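Local structure of NOL1/NOP2/sun family protein (Enterococcus faecium, 3M4X) at residues I13-L18 / F237-N242; S25-A30 / R284-K289; L50-T55 / V429-P434; I398-I403 / W425-L430. The protein probably methylates cytosine in ribosomal RNA using S-adenosylmethionine, as a member of the RsmB/RsmF (NOL1/NOP2/Sun) methyltransferase family. All blocks are in the same frame, centred on the assembly; numbering follows the deposited sequence.

Contact 1 (I13-L18 / F237-N242)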
# COMPACT_ATOMS: atom_id res chain seq x y z
N ILE A 13 11.92 24.55 17.94
CA ILE A 13 13.25 24.55 18.54
C ILE A 13 13.22 24.59 20.07
O ILE A 13 13.93 23.82 20.73
CB ILE A 13 14.10 25.72 17.96
CG1 ILE A 13 14.36 25.48 16.47
CG2 ILE A 13 15.41 25.88 18.70
CD1 ILE A 13 15.16 26.57 15.80
N LYS A 14 12.40 25.46 20.64
CA LYS A 14 12.24 25.52 22.09
C LYS A 14 11.64 24.22 22.65
O LYS A 14 12.12 23.66 23.65
CB LYS A 14 11.37 26.71 22.51
CG LYS A 14 11.76 28.06 21.93
CD LYS A 14 10.99 29.20 22.63
CE LYS A 14 10.55 30.30 21.66
NZ LYS A 14 11.66 30.95 20.89
N LYS A 15 10.58 23.74 22.01
CA LYS A 15 9.89 22.55 22.49
C LYS A 15 10.89 21.40 22.63
O LYS A 15 10.99 20.78 23.68
CB LYS A 15 8.75 22.17 21.54
CG LYS A 15 7.87 20.98 21.98
CD LYS A 15 6.61 20.91 21.13
CE LYS A 15 5.63 19.85 21.63
NZ LYS A 15 6.18 18.47 21.46
N TYR A 16 11.65 21.17 21.56
CA TYR A 16 12.56 20.03 21.50
C TYR A 16 13.90 20.23 22.19
O TYR A 16 14.57 19.25 22.52
CB TYR A 16 12.70 19.54 20.05
CG TYR A 16 11.47 18.76 19.61
CD1 TYR A 16 10.43 19.40 18.93
CD2 TYR A 16 11.31 17.42 19.92
CE1 TYR A 16 9.29 18.70 18.54
CE2 TYR A 16 10.16 16.71 19.53
CZ TYR A 16 9.16 17.36 18.84
OH TYR A 16 8.02 16.69 18.45
N ARG A 17 14.30 21.48 22.41
CA ARG A 17 15.39 21.77 23.33
C ARG A 17 15.05 21.22 24.71
O ARG A 17 15.84 20.49 25.32
CB ARG A 17 15.62 23.28 23.45
CG ARG A 17 16.45 23.87 22.34
CD ARG A 17 17.31 25.00 22.87
NE ARG A 17 18.10 25.61 21.81
CZ ARG A 17 17.78 26.75 21.20
NH1 ARG A 17 16.68 27.40 21.56
NH2 ARG A 17 18.56 27.23 20.24
N LEU A 18 13.88 21.58 25.21
CA LEU A 18 13.41 21.07 26.50
C LEU A 18 13.20 19.56 26.54
O LEU A 18 13.57 18.90 27.53
CB LEU A 18 12.12 21.78 26.92
CG LEU A 18 12.25 23.25 27.35
CD1 LEU A 18 10.88 23.81 27.70
CD2 LEU A 18 13.21 23.40 28.52
N PHE A 237 7.30 13.74 15.63
CA PHE A 237 8.07 13.43 16.83
C PHE A 237 7.29 13.72 18.12
O PHE A 237 7.66 13.26 19.20
CB PHE A 237 9.39 14.23 16.85
CG PHE A 237 10.27 13.97 15.66
CD1 PHE A 237 10.45 14.95 14.69
CD2 PHE A 237 10.91 12.75 15.50
CE1 PHE A 237 11.26 14.71 13.58
CE2 PHE A 237 11.71 12.50 14.40
CZ PHE A 237 11.89 13.49 13.44
N ALA A 238 6.22 14.50 18.00
CA ALA A 238 5.52 14.99 19.20
C ALA A 238 5.01 13.87 20.11
O ALA A 238 4.35 12.94 19.64
CB ALA A 238 4.39 15.93 18.82
N PRO A 239 5.34 13.96 21.41
CA PRO A 239 4.74 13.08 22.41
C PRO A 239 3.22 13.13 22.31
O PRO A 239 2.58 12.09 22.44
CB PRO A 239 5.19 13.69 23.74
CG PRO A 239 6.53 14.35 23.39
CD PRO A 239 6.35 14.87 21.99
N GLU A 240 2.66 14.31 22.09
CA GLU A 240 1.21 14.47 22.08
C GLU A 240 0.54 13.52 21.08
O GLU A 240 -0.59 13.10 21.29
CB GLU A 240 0.79 15.92 21.83
CG GLU A 240 1.19 16.90 22.95
CD GLU A 240 2.66 17.34 22.86
OE1 GLU A 240 3.37 16.90 21.93
OE2 GLU A 240 3.10 18.12 23.72
N GLU A 241 1.25 13.18 20.01
CA GLU A 241 0.70 12.33 18.95
C GLU A 241 1.19 10.88 18.98
O GLU A 241 0.69 10.04 18.25
CB GLU A 241 1.00 12.94 17.58
CG GLU A 241 0.37 14.29 17.41
CD GLU A 241 0.94 15.03 16.25
OE1 GLU A 241 1.82 15.90 16.47
OE2 GLU A 241 0.53 14.73 15.11
N ASN A 242 2.16 10.61 19.85
CA ASN A 242 2.78 9.30 19.93
C ASN A 242 2.51 8.62 21.28
O ASN A 242 1.50 7.94 21.44
CB ASN A 242 4.28 9.41 19.66
CG ASN A 242 4.60 10.00 18.28
OD1 ASN A 242 5.71 10.46 18.03
ND2 ASN A 242 3.61 9.99 17.39

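Contact 2 (S25-A30 / R284-K289)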
# COMPACT_ATOMS: atom_id res chain seq x y z
N SER A 25 20.79 19.23 19.97
CA SER A 25 21.72 19.74 18.96
C SER A 25 21.94 18.82 17.78
O SER A 25 21.90 19.26 16.63
CB SER A 25 23.08 20.07 19.60
OG SER A 25 22.94 21.14 20.52
N ASP A 26 22.19 17.55 18.05
CA ASP A 26 22.36 16.57 16.98
C ASP A 26 21.07 16.48 16.16
O ASP A 26 21.11 16.34 14.94
CB ASP A 26 22.75 15.21 17.56
CG ASP A 26 23.89 15.33 18.55
OD1 ASP A 26 25.06 15.13 18.15
OD2 ASP A 26 23.62 15.65 19.73
N PHE A 27 19.94 16.60 16.84
CA PHE A 27 18.63 16.50 16.23
C PHE A 27 18.38 17.61 15.23
O PHE A 27 17.98 17.35 14.09
CB PHE A 27 17.55 16.49 17.32
CG PHE A 27 16.14 16.48 16.81
CD1 PHE A 27 15.70 15.49 15.95
CD2 PHE A 27 15.23 17.45 17.23
CE1 PHE A 27 14.39 15.48 15.49
CE2 PHE A 27 13.92 17.45 16.79
CZ PHE A 27 13.50 16.46 15.91
N PHE A 28 18.62 18.85 15.65
CA PHE A 28 18.43 20.01 14.77
C PHE A 28 19.44 19.97 13.65
O PHE A 28 19.14 20.35 12.51
CB PHE A 28 18.62 21.33 15.53
CG PHE A 28 17.66 21.52 16.67
CD1 PHE A 28 18.10 22.08 17.87
CD2 PHE A 28 16.33 21.16 16.56
CE1 PHE A 28 17.21 22.26 18.95
CE2 PHE A 28 15.43 21.34 17.62
CZ PHE A 28 15.88 21.90 18.82
N SER A 29 20.65 19.52 13.98
CA SER A 29 21.75 19.44 13.03
C SER A 29 21.43 18.39 11.95
O SER A 29 21.79 18.55 10.78
CB SER A 29 23.05 19.12 13.78
OG SER A 29 24.10 18.78 12.92
N ALA A 30 20.71 17.33 12.34
CA ALA A 30 20.27 16.34 11.37
C ALA A 30 19.21 16.97 10.50
O ALA A 30 19.21 16.81 9.30
CB ALA A 30 19.72 15.11 12.07
N ARG A 284 10.70 4.40 18.00
CA ARG A 284 10.97 5.72 17.47
C ARG A 284 12.12 5.67 16.48
O ARG A 284 13.09 4.94 16.65
CB ARG A 284 11.28 6.72 18.59
CG ARG A 284 10.04 7.40 19.15
CD ARG A 284 10.38 8.32 20.32
NE ARG A 284 9.23 9.07 20.80
CZ ARG A 284 8.81 10.23 20.29
NH1 ARG A 284 9.46 10.80 19.28
NH2 ARG A 284 7.75 10.83 20.80
N ILE A 285 11.99 6.46 15.43
CA ILE A 285 13.08 6.63 14.49
C ILE A 285 13.47 8.11 14.49
O ILE A 285 12.67 8.97 14.13
CB ILE A 285 12.69 6.12 13.08
CG1 ILE A 285 12.48 4.60 13.13
CG2 ILE A 285 13.77 6.46 12.06
CD1 ILE A 285 11.99 4.01 11.86
N TRP A 286 14.69 8.38 14.94
CA TRP A 286 15.22 9.74 15.01
C TRP A 286 16.25 9.93 13.90
O TRP A 286 17.11 9.07 13.69
CB TRP A 286 15.90 9.98 16.36
CG TRP A 286 15.01 9.98 17.60
CD1 TRP A 286 14.89 8.97 18.52
CD2 TRP A 286 14.19 11.06 18.08
NE1 TRP A 286 14.02 9.35 19.53
CE2 TRP A 286 13.59 10.63 19.29
CE3 TRP A 286 13.90 12.35 17.62
CZ2 TRP A 286 12.71 11.43 20.02
CZ3 TRP A 286 13.03 13.14 18.34
CH2 TRP A 286 12.44 12.68 19.53
N PRO A 287 16.17 11.06 13.17
CA PRO A 287 17.03 11.31 12.01
C PRO A 287 18.51 11.44 12.39
O PRO A 287 19.40 11.14 11.60
CB PRO A 287 16.52 12.64 11.45
CG PRO A 287 15.24 12.94 12.18
CD PRO A 287 15.28 12.20 13.47
N HIS A 288 18.79 11.89 13.60
CA HIS A 288 20.17 12.07 14.03
C HIS A 288 20.78 10.78 14.56
O HIS A 288 21.98 10.73 14.83
CB HIS A 288 20.25 13.18 15.08
CG HIS A 288 19.52 12.87 16.35
ND1 HIS A 288 18.14 12.86 16.44
CD2 HIS A 288 19.98 12.57 17.59
CE1 HIS A 288 17.79 12.57 17.67
NE2 HIS A 288 18.88 12.39 18.39
N LYS A 289 19.96 9.74 14.67
CA LYS A 289 20.30 8.54 15.42
C LYS A 289 20.16 7.30 14.56
O LYS A 289 21.04 6.44 14.54
CB LYS A 289 19.34 8.40 16.61
CG LYS A 289 19.99 8.43 17.98
CD LYS A 289 18.97 7.98 19.02
CE LYS A 289 19.55 7.87 20.43
NZ LYS A 289 18.57 7.21 21.35

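Contact 3 (L50-T55 / V429-P434)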
# COMPACT_ATOMS: atom_id res chain seq x y z
N LEU A 50 12.47 -10.22 -7.51
CA LEU A 50 13.79 -9.79 -7.09
C LEU A 50 14.81 -9.94 -8.21
O LEU A 50 15.62 -9.04 -8.44
CB LEU A 50 14.24 -10.55 -5.84
CG LEU A 50 15.69 -10.38 -5.38
CD1 LEU A 50 16.03 -8.93 -4.89
CD2 LEU A 50 15.97 -11.40 -4.28
N ASP A 51 14.79 -11.08 -8.89
CA ASP A 51 15.74 -11.31 -9.97
C ASP A 51 15.64 -10.20 -11.00
O ASP A 51 16.65 -9.69 -11.49
CB ASP A 51 15.51 -12.67 -10.64
CG ASP A 51 16.47 -12.93 -11.80
OD1 ASP A 51 17.47 -12.19 -11.93
OD2 ASP A 51 16.24 -13.86 -12.59
N MSE A 52 14.42 -9.81 -11.34
CA MSE A 52 14.22 -8.77 -12.34
C MSE A 52 14.79 -7.42 -11.89
O MSE A 52 15.30 -6.66 -12.70
CB MSE A 52 12.75 -8.66 -12.71
CG MSE A 52 12.23 -9.85 -13.54
SE MSE A 52 13.15 -10.08 -15.30
CE MSE A 52 14.55 -11.33 -14.78
N VAL A 53 14.68 -7.13 -10.60
CA VAL A 53 15.24 -5.90 -10.07
C VAL A 53 16.77 -5.93 -10.03
O VAL A 53 17.43 -4.93 -10.32
CB VAL A 53 14.68 -5.58 -8.66
CG1 VAL A 53 15.51 -4.47 -7.99
CG2 VAL A 53 13.20 -5.19 -8.76
N GLN A 54 17.33 -7.09 -9.71
CA GLN A 54 18.78 -7.23 -9.62
C GLN A 54 19.40 -7.06 -11.00
O GLN A 54 20.49 -6.48 -11.15
CB GLN A 54 19.14 -8.60 -9.03
CG GLN A 54 19.01 -8.64 -7.48
CD GLN A 54 19.11 -10.05 -6.92
OE1 GLN A 54 18.94 -11.04 -7.64
NE2 GLN A 54 19.40 -10.15 -5.64
N THR A 55 18.68 -7.54 -12.01
CA THR A 55 19.16 -7.52 -13.38
C THR A 55 19.03 -6.15 -14.04
O THR A 55 20.02 -5.63 -14.56
CB THR A 55 18.41 -8.55 -14.19
OG1 THR A 55 18.62 -9.84 -13.60
CG2 THR A 55 18.91 -8.57 -15.63
N VAL A 429 5.41 -10.02 -22.51
CA VAL A 429 6.37 -10.31 -21.45
C VAL A 429 7.77 -9.83 -21.83
O VAL A 429 8.31 -10.23 -22.86
CB VAL A 429 6.41 -11.82 -21.10
CG1 VAL A 429 7.48 -12.10 -20.06
CG2 VAL A 429 5.05 -12.30 -20.60
N LEU A 430 8.35 -8.97 -20.99
CA LEU A 430 9.71 -8.48 -21.17
C LEU A 430 10.64 -9.28 -20.27
O LEU A 430 10.63 -9.12 -19.05
CB LEU A 430 9.79 -6.99 -20.82
CG LEU A 430 11.09 -6.19 -20.99
CD1 LEU A 430 11.64 -6.28 -22.41
CD2 LEU A 430 10.82 -4.74 -20.62
N ASP A 431 11.44 -10.14 -20.88
CA ASP A 431 12.28 -11.09 -20.15
C ASP A 431 11.37 -11.99 -19.34
O ASP A 431 10.88 -13.01 -19.86
CB ASP A 431 13.31 -10.37 -19.26
CG ASP A 431 14.35 -11.32 -18.68
OD1 ASP A 431 14.09 -12.54 -18.57
OD2 ASP A 431 15.45 -10.85 -18.32
N LYS A 432 11.10 -11.62 -18.09
CA LYS A 432 10.15 -12.37 -17.27
C LYS A 432 9.04 -11.49 -16.72
O LYS A 432 8.21 -11.93 -15.91
CB LYS A 432 10.89 -13.09 -16.13
CG LYS A 432 11.68 -14.32 -16.56
CD LYS A 432 12.27 -15.02 -15.35
CE LYS A 432 13.25 -16.10 -15.78
NZ LYS A 432 13.90 -16.76 -14.62
N ILE A 433 9.01 -10.24 -17.16
CA ILE A 433 8.07 -9.26 -16.64
C ILE A 433 6.84 -9.13 -17.52
O ILE A 433 6.95 -8.71 -18.68
CB ILE A 433 8.70 -7.87 -16.58
CG1 ILE A 433 10.03 -7.90 -15.84
CG2 ILE A 433 7.73 -6.88 -15.95
CD1 ILE A 433 10.82 -6.62 -16.01
N PRO A 434 5.66 -9.46 -16.97
CA PRO A 434 4.39 -9.23 -17.68
C PRO A 434 4.10 -7.74 -17.69
O PRO A 434 3.96 -7.12 -16.63
CB PRO A 434 3.35 -9.98 -16.82
CG PRO A 434 4.15 -10.96 -16.01
CD PRO A 434 5.45 -10.22 -15.72

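Contact 4 (I398-I403 / W425-L430)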
# COMPACT_ATOMS: atom_id res chain seq x y z
N ILE A 398 -0.03 -19.53 -19.67
CA ILE A 398 -0.86 -18.69 -20.52
C ILE A 398 -0.14 -18.31 -21.81
O ILE A 398 1.08 -18.37 -21.87
CB ILE A 398 -1.25 -17.39 -19.82
CG1 ILE A 398 0.01 -16.57 -19.54
CG2 ILE A 398 -2.01 -17.68 -18.51
CD1 ILE A 398 -0.25 -15.40 -18.69
N PRO A 399 -0.91 -17.92 -22.85
CA PRO A 399 -0.34 -17.46 -24.12
C PRO A 399 0.46 -16.17 -23.93
O PRO A 399 -0.07 -15.14 -23.50
CB PRO A 399 -1.57 -17.21 -25.01
CG PRO A 399 -2.65 -18.04 -24.40
CD PRO A 399 -2.38 -17.97 -22.90
N CYS A 400 1.74 -16.25 -24.25
CA CYS A 400 2.67 -15.15 -24.05
C CYS A 400 3.31 -14.74 -25.35
O CYS A 400 3.58 -15.57 -26.21
CB CYS A 400 3.77 -15.58 -23.08
SG CYS A 400 3.22 -15.77 -21.40
N LEU A 401 3.60 -13.45 -25.47
CA LEU A 401 4.35 -12.95 -26.61
C LEU A 401 5.52 -12.15 -26.04
O LEU A 401 5.37 -11.00 -25.63
CB LEU A 401 3.41 -12.11 -27.49
CG LEU A 401 3.80 -11.15 -28.62
CD1 LEU A 401 5.29 -10.90 -28.78
CD2 LEU A 401 3.17 -11.61 -29.92
N PRO A 402 6.70 -12.78 -25.98
CA PRO A 402 7.91 -12.10 -25.52
C PRO A 402 8.23 -10.88 -26.39
O PRO A 402 8.11 -10.96 -27.61
CB PRO A 402 9.00 -13.17 -25.72
CG PRO A 402 8.26 -14.48 -25.72
CD PRO A 402 6.95 -14.18 -26.38
N ILE A 403 8.61 -9.78 -25.76
CA ILE A 403 8.94 -8.55 -26.48
C ILE A 403 10.32 -8.05 -26.06
O ILE A 403 10.89 -8.53 -25.07
CB ILE A 403 7.92 -7.46 -26.21
CG1 ILE A 403 7.97 -7.04 -24.75
CG2 ILE A 403 6.51 -7.95 -26.58
CD1 ILE A 403 7.14 -5.84 -24.41
N TRP A 425 -5.53 -12.58 -28.05
CA TRP A 425 -5.10 -12.00 -26.77
C TRP A 425 -3.83 -12.63 -26.26
O TRP A 425 -3.76 -13.84 -26.07
CB TRP A 425 -6.20 -12.15 -25.72
CG TRP A 425 -7.39 -11.36 -26.08
CD1 TRP A 425 -8.60 -11.83 -26.50
CD2 TRP A 425 -7.48 -9.94 -26.09
NE1 TRP A 425 -9.45 -10.78 -26.77
CE2 TRP A 425 -8.78 -9.61 -26.52
CE3 TRP A 425 -6.59 -8.90 -25.77
CZ2 TRP A 425 -9.22 -8.29 -26.64
CZ3 TRP A 425 -7.03 -7.60 -25.88
CH2 TRP A 425 -8.32 -7.30 -26.32
N VAL A 426 -2.81 -11.81 -26.04
CA VAL A 426 -1.53 -12.33 -25.59
C VAL A 426 -0.98 -11.45 -24.48
O VAL A 426 -1.15 -10.23 -24.51
CB VAL A 426 -0.50 -12.41 -26.74
CG1 VAL A 426 -0.93 -13.45 -27.77
CG2 VAL A 426 -0.29 -11.05 -27.40
N LEU A 427 -0.35 -12.09 -23.50
CA LEU A 427 0.35 -11.38 -22.44
C LEU A 427 1.72 -10.98 -22.97
O LEU A 427 2.53 -11.84 -23.29
CB LEU A 427 0.52 -12.27 -21.21
CG LEU A 427 1.20 -11.61 -20.00
CD1 LEU A 427 0.30 -10.53 -19.39
CD2 LEU A 427 1.63 -12.63 -18.94
N LEU A 428 1.98 -9.69 -23.07
CA LEU A 428 3.31 -9.21 -23.44
C LEU A 428 4.27 -9.39 -22.27
O LEU A 428 3.97 -8.98 -21.15
CB LEU A 428 3.26 -7.75 -23.89
CG LEU A 428 2.18 -7.51 -24.95
CD1 LEU A 428 2.32 -6.13 -25.58
CD2 LEU A 428 2.22 -8.57 -26.03
N VAL A 429 5.41 -10.02 -22.51
CA VAL A 429 6.37 -10.31 -21.45
C VAL A 429 7.77 -9.83 -21.83
O VAL A 429 8.31 -10.23 -22.86
CB VAL A 429 6.41 -11.82 -21.10
CG1 VAL A 429 7.48 -12.10 -20.06
CG2 VAL A 429 5.05 -12.30 -20.60
N LEU A 430 8.35 -8.97 -20.99
CA LEU A 430 9.71 -8.48 -21.17
C LEU A 430 10.64 -9.28 -20.27
O LEU A 430 10.63 -9.12 -19.05
CB LEU A 430 9.79 -6.99 -20.82
CG LEU A 430 11.09 -6.19 -20.99
CD1 LEU A 430 11.64 -6.28 -22.41
CD2 LEU A 430 10.82 -4.74 -20.62
O HOH W 1 11.50 -10.80 -23.82

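Contact 1 (I13-L18 / F237-N242)
K15 and Y16, consecutive on helix 10-20, both reach toward the loop 237-242 and meet it by different means. K15 runs out straight, CG anti to the backbone N (chi1 -176°), and turns only at its last torsion. That final bend sets NZ against E240, which arrives from the opposite direction with its own chain folded at chi2 (80°). The pair forms a salt bridge, NZ to OE1 of E240 at 3.3 Å, the ammonium lying on the syn side of the carboxylate. NZ also rests 3.6 Å from CD of P239, so the charged end is packed against a proline ring as well as paired.

Y16 crosses F237 at about a right angle. CZ of Y16 touches CB of F237 at 3.7 Å, and OH comes to 3.2 Å of the same CB, while the F237 ring itself leads off elsewhere. The backbone N of A238 sits at the edge of the tyrosine ring, near its plane; it is 2.9 Å from OH of Y16, but the angle is too poor for a hydrogen bond. A carboxylate oxygen of E188 accepts from F237 N and makes a weak bond with Y16 OH.

The loop follows directly on a Ser-Thr-Cys-Thr sequence like the one that carries the cysteine nucleophile in related enzymes. Helix 10-20 lies against the loop between strand 228-234 and helix 243-252; its other neighbour, helix 24-33, offers F28 to I13, Y16 and R17, while helix 205-222 packs against E240 and E241.

Contact 2 (S25-A30 / R284-K289)
An aromatic cluster of F27, W286 and H288 fastens helix 24-33 to the chain that leaves strand 283-285. F27 meets W286 edge-to-face: the edge of the indole, at CE3 and CZ3, points at the face of the phenyl ring, with centroids 5.4 Å apart and planes at 90°. CZ3 of W286 stands 3.9 Å above the F27 plane, offset toward the rim, so the indole edge lies nearer one side of the ring than its centre. CD of P287 fills a place in the plane of the same phenyl ring, 4.0 Å from CE1 of F27.

In family terms this joins the N-terminal domain of the RsmF type to the Rossmann-like methyltransferase region, and F237 from the same region extends the cluster, edge-to-face with F27 and nearly parallel to W286.

H288 is approached over its ring. CB of F27 makes a CH-pi contact, 4.1 Å from the imidazole centroid and 23° off the normal, while CB of K289 lies over the opposite face. The two rings themselves are oblique. With CG set between its backbone N and carbonyl carbon (chi1 64°), the imidazole turns one face to CA and CB of F27, and its NE2 is hydrogen-bonded to E23. CB of H288 presses on the helix backbone, 3.3 Å from O of D26, an oxygen already accepting from A30 N. CB of A30 lies 3.6 Å from CB of H288 and 4.1 Å from CB of P287.

Contact 3 (L50-T55 / V429-P434)
M52, modelled as selenomethionine, lies against a beta hairpin with a two-residue loop, whose type II' turn runs from L430 to I433, and D431 and K432 at the turn take most of the remaining contact. The hairpin is closed by paired backbone bonds between L430 and I433. It belongs to the RNA-binding PUA-like domain, whereas helix 49-56 falls in the N-terminal RsmF-type range, so this contact joins the N-terminal and C-terminal parts of the chain.

The M52 chain is bent twice, at chi2 (-61°) and again at chi3 (93°), which curls SE and CE round to the turn. SE faces the turn backbone, 3.8 Å from N of K432, and lies 3.9 Å from CB of K432. Beyond it, CE meets the carboxylate of D431, 3.7 Å from OD2; the two side chains lie obliquely to each other. OD2 has its polar partner elsewhere, in the hydroxyl of Y56, so the methyl group touches a carboxylate that is already engaged. Nearer the helix, CG of M52 lies 3.7 Å from CG1 of I433, the two chains sliding past each other in opposite directions. Y86 also touches M52 and I433, and F80 and L81 of helix 80-83 also touch I433.

K432 passes M52 and extends toward D51. Its NZ is 4.2 Å from OD2 of D51, beyond salt-bridge range, so any attraction there is probably weak. On the helix, O of D51 accepts from both N and OG1 of T55, which approach opposite faces of its plane, OG1 at 2.9 Å.

Contact 4 (I398-I403 / W425-L430)
Backbone hydrogen bonds tie 398-403 and 425-430 as a parallel pair, their strand axes 29° apart, at one end of the mixed sheet of the PUA-like domain. L427 and V429 each give an N-H and a carbonyl to the other strand. L427 N reaches O of P399 at 3.1 Å, nearly straight, and L401 N reaches O of L427 at 2.9 Å. V429 N to O of L401 is longer, 3.3 Å, with the donor 50° out of the carbonyl plane, and I403 N meets O of V429 at 3.0 Å.

CA-H...O contacts lie between these bonds, the shortest from CA of P402 to O of V429 at 3.3 Å. A water gives a bond of 2.7 Å to O of I403 and a weak one to O of V429.

Apolar side chains fill both faces. CD1 of I398, arriving obliquely, presses on CD2 of L427 at 3.4 Å, closer than usual van der Waals contact; on that face SG of C400 touches V429. On the other, L401 and L428 lie side by side, pointing the same way, and CB of L401 packs on CG2 of V426 at 3.8 Å. W408 and Y411 of helix 405-413 cover this face at I403 and L428.

P402 lacks an N-H at a position that makes no inter-strand bond, so four backbone bonds and the side-chain packing together hold this outermost strand.

In the fold
The contacts form two separate groups in space. Contacts 1 and 2 lie 12 Å apart between centres and touch, F237 of contact 1 meeting R284 and W286 of contact 2; consecutive helices 10-20 and 24-33 both dock there on the methyltransferase region. Contacts 3 and 4 are 14 Å apart, share V429 and L430, and use strand 426-430 of the PUA-like sheet. Between the groups, centres are 38 to 55 Å apart. Along the chain, contacts 1, 2 and 3 cross one another, whereas contact 4 opens after contacts 1 and 2 have closed. The N-terminal segments thus reach both the methyltransferase region and the PUA-like domain, linking the two parts of the protein.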